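Local coordinates for protein BA_2500 (Bacillus anthracis, PDB 4GUC) that is of unknown function but carries a DUF5065 domain of the E-set clan, with a fold built mainly of beta sheets consistent with that assignment, at residues A[103-107]-A[108-112]; A[11-15]-A[16-20]; A[93-97]-A[98-102]. One frame throughout, in Å; residues are numbered along the deposited sequence. Where two conformers were deposited one is given.

Contact 1: A[103-107]-A[108-112]; sequences VMKLG and ENYYY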
# COMPACT_ATOMS: atom_id res chain seq x y z
N VAL A 103 0.72 1.53 -0.65
CA VAL A 103 1.29 2.86 -0.62
C VAL A 103 2.45 2.90 0.37
O VAL A 103 2.33 2.34 1.46
CB VAL A 103 0.22 3.91 -0.17
CG1 VAL A 103 0.77 5.31 -0.07
CG2 VAL A 103 -0.99 3.86 -1.11
N MSE A 104 3.55 3.55 -0.01
CA MSE A 104 4.68 3.73 0.86
C MSE A 104 4.89 5.19 1.18
O MSE A 104 4.85 6.05 0.27
CB MSE A 104 5.97 3.17 0.25
CG MSE A 104 7.18 3.26 1.21
SE MSE A 104 8.83 2.51 0.61
CE MSE A 104 9.23 3.78 -0.76
N LYS A 105 5.05 5.50 2.47
CA LYS A 105 5.38 6.85 2.91
C LYS A 105 6.88 6.79 3.24
O LYS A 105 7.33 5.91 3.99
CB LYS A 105 4.59 7.26 4.13
CG LYS A 105 4.96 8.71 4.62
CD LYS A 105 4.10 9.10 5.77
CE LYS A 105 4.40 10.50 6.30
NZ LYS A 105 5.76 10.61 6.90
N LEU A 106 7.65 7.74 2.70
CA LEU A 106 9.11 7.79 2.93
C LEU A 106 9.39 9.26 3.14
O LEU A 106 9.41 10.05 2.19
CB LEU A 106 9.88 7.24 1.75
CG LEU A 106 11.37 7.09 1.91
CD1 LEU A 106 11.71 6.05 2.99
CD2 LEU A 106 12.01 6.72 0.57
N GLY A 107 9.59 9.65 4.38
CA GLY A 107 9.76 11.08 4.66
C GLY A 107 8.45 11.79 4.32
O GLY A 107 7.38 11.32 4.67
N GLU A 108 8.53 12.90 3.58
CA GLU A 108 7.34 13.65 3.20
C GLU A 108 6.77 13.19 1.86
O GLU A 108 5.77 13.75 1.38
CB GLU A 108 7.71 15.13 3.04
CG GLU A 108 8.27 15.83 4.24
CD GLU A 108 7.25 16.08 5.34
OE1 GLU A 108 6.08 15.65 5.16
OE2 GLU A 108 7.60 16.74 6.35
N ASN A 109 7.36 12.16 1.24
CA ASN A 109 6.95 11.70 -0.07
C ASN A 109 6.17 10.40 -0.05
O ASN A 109 6.32 9.57 0.85
CB ASN A 109 8.20 11.55 -0.95
CG ASN A 109 8.95 12.88 -1.14
OD1 ASN A 109 8.33 13.95 -1.26
ND2 ASN A 109 10.27 12.83 -1.12
N TYR A 110 5.37 10.20 -1.08
CA TYR A 110 4.54 9.02 -1.22
C TYR A 110 4.76 8.31 -2.54
O TYR A 110 4.96 8.95 -3.57
CB TYR A 110 3.07 9.36 -1.08
CG TYR A 110 2.70 9.85 0.31
CD1 TYR A 110 2.31 8.97 1.30
CD2 TYR A 110 2.72 11.19 0.62
CE1 TYR A 110 1.95 9.43 2.55
CE2 TYR A 110 2.40 11.64 1.86
CZ TYR A 110 2.02 10.74 2.84
OH TYR A 110 1.63 11.18 4.10
N TYR A 111 4.68 6.98 -2.47
CA TYR A 111 4.86 6.05 -3.59
C TYR A 111 3.75 5.02 -3.61
O TYR A 111 3.15 4.77 -2.55
CB TYR A 111 6.20 5.34 -3.43
CG TYR A 111 7.35 6.32 -3.33
CD1 TYR A 111 8.02 6.75 -4.45
CD2 TYR A 111 7.72 6.86 -2.09
CE1 TYR A 111 9.05 7.71 -4.36
CE2 TYR A 111 8.74 7.81 -1.99
CZ TYR A 111 9.40 8.21 -3.12
OH TYR A 111 10.42 9.15 -2.99
N TYR A 112 3.40 4.47 -4.77
CA TYR A 112 2.35 3.46 -4.80
C TYR A 112 2.62 2.48 -5.92
O TYR A 112 3.45 2.74 -6.78
CB TYR A 112 0.97 4.12 -4.91
CG TYR A 112 0.61 4.67 -6.25
CD1 TYR A 112 -0.55 4.26 -6.95
CD2 TYR A 112 1.43 5.60 -6.89
CE1 TYR A 112 -0.84 4.76 -8.22
CE2 TYR A 112 1.12 6.10 -8.13
CZ TYR A 112 0.01 5.66 -8.80
OH TYR A 112 -0.25 6.20 -10.05
O HOH W 1 11.47 10.56 0.40

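Contact 2: A[11-15]-A[16-20]; sequences WRWQN and YFLLH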
# COMPACT_ATOMS: atom_id res chain seq x y z
N TRP A 11 -2.35 9.69 6.47
CA TRP A 11 -1.58 9.95 5.25
C TRP A 11 -2.25 11.00 4.36
O TRP A 11 -3.45 11.20 4.39
CB TRP A 11 -1.18 8.64 4.60
CG TRP A 11 -0.08 7.95 5.37
CD1 TRP A 11 0.33 8.17 6.67
CD2 TRP A 11 0.59 6.76 4.94
NE1 TRP A 11 1.30 7.25 7.02
CE2 TRP A 11 1.48 6.38 5.98
CE3 TRP A 11 0.60 6.04 3.75
CZ2 TRP A 11 2.33 5.27 5.85
CZ3 TRP A 11 1.42 4.94 3.65
CH2 TRP A 11 2.27 4.58 4.68
N ARG A 12 -1.45 11.65 3.54
CA ARG A 12 -1.95 12.74 2.73
C ARG A 12 -3.06 12.42 1.71
O ARG A 12 -4.04 13.16 1.64
CB ARG A 12 -0.79 13.45 2.04
CG ARG A 12 -1.19 14.80 1.44
CD ARG A 12 -0.00 15.56 0.87
NE ARG A 12 1.03 15.78 1.87
CZ ARG A 12 1.08 16.82 2.70
NH1 ARG A 12 0.16 17.76 2.66
NH2 ARG A 12 2.08 16.92 3.57
N TRP A 13 -2.91 11.34 0.95
CA TRP A 13 -3.88 10.98 -0.08
C TRP A 13 -4.79 9.84 0.36
O TRP A 13 -4.35 8.70 0.49
CB TRP A 13 -3.13 10.61 -1.35
CG TRP A 13 -2.10 11.61 -1.74
CD1 TRP A 13 -0.75 11.43 -1.78
CD2 TRP A 13 -2.32 12.99 -2.04
NE1 TRP A 13 -0.12 12.59 -2.15
CE2 TRP A 13 -1.07 13.57 -2.31
CE3 TRP A 13 -3.47 13.80 -2.14
CZ2 TRP A 13 -0.93 14.92 -2.66
CZ3 TRP A 13 -3.34 15.14 -2.49
CH2 TRP A 13 -2.07 15.69 -2.74
N GLN A 14 -6.08 10.13 0.50
CA GLN A 14 -7.04 9.11 0.94
C GLN A 14 -8.09 8.85 -0.12
O GLN A 14 -9.15 8.31 0.17
CB GLN A 14 -7.73 9.55 2.22
CG GLN A 14 -6.80 9.93 3.36
CD GLN A 14 -6.09 8.79 3.96
OE1 GLN A 14 -6.58 7.66 3.96
NE2 GLN A 14 -4.93 9.07 4.53
N ASN A 15 -7.82 9.32 -1.32
CA ASN A 15 -8.69 9.13 -2.46
C ASN A 15 -7.80 8.60 -3.59
O ASN A 15 -6.73 9.16 -3.83
CB ASN A 15 -9.32 10.49 -2.78
CG ASN A 15 -10.10 10.48 -3.99
OD1 ASN A 15 -9.53 10.59 -5.09
ND2 ASN A 15 -11.42 10.50 -3.86
N TYR A 16 -8.26 7.55 -4.29
CA TYR A 16 -7.44 6.93 -5.34
C TYR A 16 -7.11 7.91 -6.46
O TYR A 16 -5.98 7.94 -6.94
CB TYR A 16 -8.01 5.61 -5.87
CG TYR A 16 -7.01 4.88 -6.73
CD1 TYR A 16 -6.07 4.02 -6.15
CD2 TYR A 16 -6.97 5.07 -8.10
CE1 TYR A 16 -5.13 3.37 -6.92
CE2 TYR A 16 -6.04 4.42 -8.86
CZ TYR A 16 -5.12 3.57 -8.29
OH TYR A 16 -4.17 2.91 -9.07
N PHE A 17 -8.06 8.72 -6.92
CA PHE A 17 -7.77 9.68 -7.97
C PHE A 17 -6.60 10.59 -7.54
O PHE A 17 -5.65 10.81 -8.30
CB PHE A 17 -8.99 10.55 -8.31
CG PHE A 17 -8.73 11.55 -9.40
CD1 PHE A 17 -9.03 11.27 -10.71
CD2 PHE A 17 -8.16 12.78 -9.11
CE1 PHE A 17 -8.78 12.20 -11.72
CE2 PHE A 17 -7.90 13.70 -10.11
CZ PHE A 17 -8.20 13.39 -11.41
N LEU A 18 -6.65 11.11 -6.31
CA LEU A 18 -5.59 12.00 -5.85
C LEU A 18 -4.27 11.28 -5.69
O LEU A 18 -3.21 11.83 -6.07
CB LEU A 18 -6.02 12.75 -4.60
CG LEU A 18 -7.11 13.83 -4.80
CD1 LEU A 18 -7.51 14.42 -3.43
CD2 LEU A 18 -6.65 14.92 -5.74
N LEU A 19 -4.31 10.06 -5.20
CA LEU A 19 -3.09 9.25 -5.05
C LEU A 19 -2.44 9.04 -6.42
O LEU A 19 -1.25 9.31 -6.62
CB LEU A 19 -3.44 7.89 -4.42
CG LEU A 19 -2.26 6.94 -4.21
CD1 LEU A 19 -1.35 7.48 -3.08
CD2 LEU A 19 -2.72 5.51 -3.97
N HIS A 20 -3.26 8.63 -7.37
CA HIS A 20 -2.78 8.35 -8.71
C HIS A 20 -2.29 9.58 -9.43
O HIS A 20 -1.50 9.46 -10.37
CB HIS A 20 -3.92 7.60 -9.42
CG HIS A 20 -3.67 7.16 -10.82
ND1 HIS A 20 -2.64 6.32 -11.15
CD2 HIS A 20 -4.45 7.26 -11.92
CE1 HIS A 20 -2.73 6.01 -12.43
NE2 HIS A 20 -3.83 6.56 -12.92

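Contact 3: A[93-97]-A[98-102]; sequences KAYNP and GTYVA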
# COMPACT_ATOMS: atom_id res chain seq x y z
N LYS A 93 -8.01 -14.08 4.95
CA LYS A 93 -9.40 -13.83 4.61
C LYS A 93 -9.92 -12.50 5.15
O LYS A 93 -10.99 -12.04 4.73
CB LYS A 93 -10.29 -14.97 5.08
CG LYS A 93 -10.08 -16.24 4.30
CD LYS A 93 -11.03 -17.28 4.78
CE LYS A 93 -10.88 -18.55 3.99
NZ LYS A 93 -11.67 -19.65 4.52
N ALA A 94 -9.18 -11.88 6.06
CA ALA A 94 -9.56 -10.58 6.61
C ALA A 94 -9.61 -9.55 5.46
O ALA A 94 -10.27 -8.51 5.57
CB ALA A 94 -8.56 -10.16 7.68
N TYR A 95 -8.89 -9.82 4.35
CA TYR A 95 -8.93 -8.96 3.19
C TYR A 95 -10.09 -9.44 2.29
O TYR A 95 -9.92 -10.32 1.43
CB TYR A 95 -7.62 -9.07 2.40
CG TYR A 95 -6.38 -8.58 3.12
CD1 TYR A 95 -5.70 -9.39 4.02
CD2 TYR A 95 -5.87 -7.29 2.90
CE1 TYR A 95 -4.53 -8.95 4.68
CE2 TYR A 95 -4.72 -6.84 3.54
CZ TYR A 95 -4.06 -7.67 4.44
OH TYR A 95 -2.92 -7.27 5.09
N ASN A 96 -11.24 -8.79 2.45
CA ASN A 96 -12.44 -9.09 1.69
C ASN A 96 -12.18 -8.98 0.18
O ASN A 96 -11.51 -8.04 -0.25
CB ASN A 96 -13.49 -8.05 2.06
CG ASN A 96 -13.82 -8.06 3.55
OD1 ASN A 96 -13.56 -7.08 4.26
ND2 ASN A 96 -14.31 -9.20 4.04
N PRO A 97 -12.66 -9.95 -0.63
CA PRO A 97 -12.42 -9.77 -2.05
C PRO A 97 -12.77 -8.35 -2.55
O PRO A 97 -13.81 -7.80 -2.20
CB PRO A 97 -13.29 -10.84 -2.69
CG PRO A 97 -13.30 -11.93 -1.66
CD PRO A 97 -13.42 -11.19 -0.36
N GLY A 98 -11.86 -7.75 -3.29
CA GLY A 98 -12.08 -6.41 -3.82
C GLY A 98 -10.81 -5.83 -4.40
O GLY A 98 -9.90 -6.59 -4.75
N THR A 99 -10.77 -4.51 -4.52
CA THR A 99 -9.65 -3.78 -5.10
C THR A 99 -8.87 -3.10 -4.00
O THR A 99 -9.44 -2.49 -3.09
CB THR A 99 -10.15 -2.77 -6.14
OG1 THR A 99 -10.87 -3.48 -7.16
CG2 THR A 99 -9.02 -1.99 -6.78
N TYR A 100 -7.54 -3.20 -4.07
CA TYR A 100 -6.61 -2.66 -3.07
C TYR A 100 -5.45 -1.92 -3.69
O TYR A 100 -5.28 -1.99 -4.91
CB TYR A 100 -6.07 -3.83 -2.24
CG TYR A 100 -7.12 -4.50 -1.37
CD1 TYR A 100 -8.00 -5.43 -1.89
CD2 TYR A 100 -7.20 -4.21 -0.01
CE1 TYR A 100 -8.99 -6.03 -1.09
CE2 TYR A 100 -8.16 -4.81 0.79
CZ TYR A 100 -9.07 -5.71 0.25
OH TYR A 100 -10.02 -6.32 1.07
N VAL A 101 -4.67 -1.23 -2.86
CA VAL A 101 -3.48 -0.53 -3.33
C VAL A 101 -2.47 -0.46 -2.23
O VAL A 101 -2.84 -0.33 -1.06
CB VAL A 101 -3.77 0.91 -3.89
CG1 VAL A 101 -4.38 1.81 -2.85
CG2 VAL A 101 -2.50 1.54 -4.50
N ALA A 102 -1.19 -0.63 -2.57
CA ALA A 102 -0.10 -0.54 -1.61
C ALA A 102 0.55 0.83 -1.77
O ALA A 102 0.90 1.24 -2.89
CB ALA A 102 0.94 -1.65 -1.79

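Contact 1: A[103-107]-A[108-112]
Strands 103-106 and 109-112 run antiparallel, their axes 4.5 Å apart at the closest and inclined at 157°, and L106 to N109 form a type II' turn. This is a tight beta hairpin with a two-residue loop, G107 and E108. G107 has a positive phi, as the first loop residue of a type II' turn does. M104 and Y111 are a hydrogen-bonded pair: M104 N to Y111 O is 2.8 Å, and Y111 N returns the bond to M104 O. L106 and N109 pair likewise beside the turn.

M104 and L106 share one face with Y111. M104 is selenomethionine. Its chain is extended as far as SE and then bends at chi3 (69°), which brings the methyl CE back to the Y111 ring, 3.7 Å from CD2. L106 CB meets the same ring at CE2. A bound glycerol, probably from the crystallisation liquor, lies near the Y111 side chain.

V103, K105 and Y110 occupy the other face. The K105 chain crosses the Y110 side chain obliquely, CG 3.7 Å from CE1. Its CD and CE both come to 3.6 Å from Y110 OH. That hydroxyl is hydrogen-bonded to R12 N, and the ring of W13 meets Y110 edge-to-face. Helix 16-22 covers V103 through L19. At its far end K105 bends at chi4 (-66°), and NZ gives a 2.8 Å hydrogen bond to G107 O in the turn. A water donates to L106 O and accepts from N109 ND2 at 3.0 Å.

Contact 2: A[11-15]-A[16-20]
W13 overlaps L18 with the six-membered part of its indole, CE3 3.7 Å from L18 CB. The two side chains cross at about a right angle. The CB of W13 rests 4.0 Å from L19 CD1. The tryptophan therefore touches two successive helix residues, the ring on one and the CB on the other. L18 O lies off-centre over one face of the indole. In the conformer given, R12 CG lies over the centre of the other, 3.9 Å above the plane.

The motif is an N-capped helix start. N15 is the N-cap residue of helix 16-22. Its CG is anti to the backbone N (chi1 174°), which swings the amide back over the first turn. L18 N donates to N15 OD1 at 3.2 Å, in the carbonyl plane and on a lone pair. The backbone of the same residue starts the regular helix pattern: L19 N reaches N15 O at 2.9 Å, nearly along the C=O axis. The other end of the N15 amide, ND2, is tied to E66 O, and N68 OD1 accepts from Y16 N. The loop containing E66 and N68 thus holds the helix start from outside.

Before the cap, in one of two conformers, Q14 NE2 donates to W11 O from above the carbonyl plane and also bonds D9 OD2. On the buried side, L19 and Y16 pack against V103, V101 and Y112 of the hairpin strands. The cap satisfies an amide N-H of the first turn that has no helical carbonyl before it, and the side-chain oxygen OD1 of N15 would probably interact favourably with the positive end of the helix dipole.

Contact 3: A[93-97]-A[98-102]
The Y95 ring meets Y100 at its edge: Y100 CE2 lies near the plane of the Y95 ring, 4.0 Å from CD2. The side chains cross obliquely. At the hydroxyl end of Y100 another edge contact occurs, where N96 O lies near the plane of the Y100 ring, 3.3 Å from CE1. This places the carbonyl directly against the phenol. Y100 OH donates to N96 O at 2.6 Å, a short bond made in the carbonyl plane and on a lone pair. Y72, from strand 69-76, meets the Y100 ring edge-to-face, and Q58 NE2 bonds the same hydroxyl. Two partners thus grip this oxygen and probably limit its rotation about the C-O bond.

Y100 reaches back because its CG is anti to the carbonyl carbon (chi1 -68°). The ring then extends past G98 to the loop that leads into the strand. That loop, 93-97, follows strand 84-90 and enters strand 98-106, a central member of the mixed sheet. The strand has backbone bonds to strand 53-59 on one side and to strand 109-119 on the other. The loop bends at N96 and P97, and Y100 OH bonds back across the bend to the carbonyl four residues earlier.

Y95 is buried, with I56, Y72, K73 and I118 against its side chain. Its backbone O accepts from H36 NE2. N96 is exposed, yet in the conformer given its OD1 bonds Y72 OH. The P97 side chain touches K120.

Overall arrangement
Contacts 3 and 1 follow each other along strand 98-106: contact 3 is at its entry and contact 1 at the turn where it leaves, their centres about 20 Å apart on opposite sides of the chain's centre. Contact 2 lies over the same strand pair, its centre about 11 Å from that of contact 1 and about 17 Å from that of contact 3. Y112 OH and H20 ND1, 2.6 Å apart, link the hairpin to the helix. W11 CZ2 packs 3.5 Å from K105 CB. Toward contact 3, Y16 and L19 both reach V101 CG2. No active site is known, and the glycerol lies by contact 1.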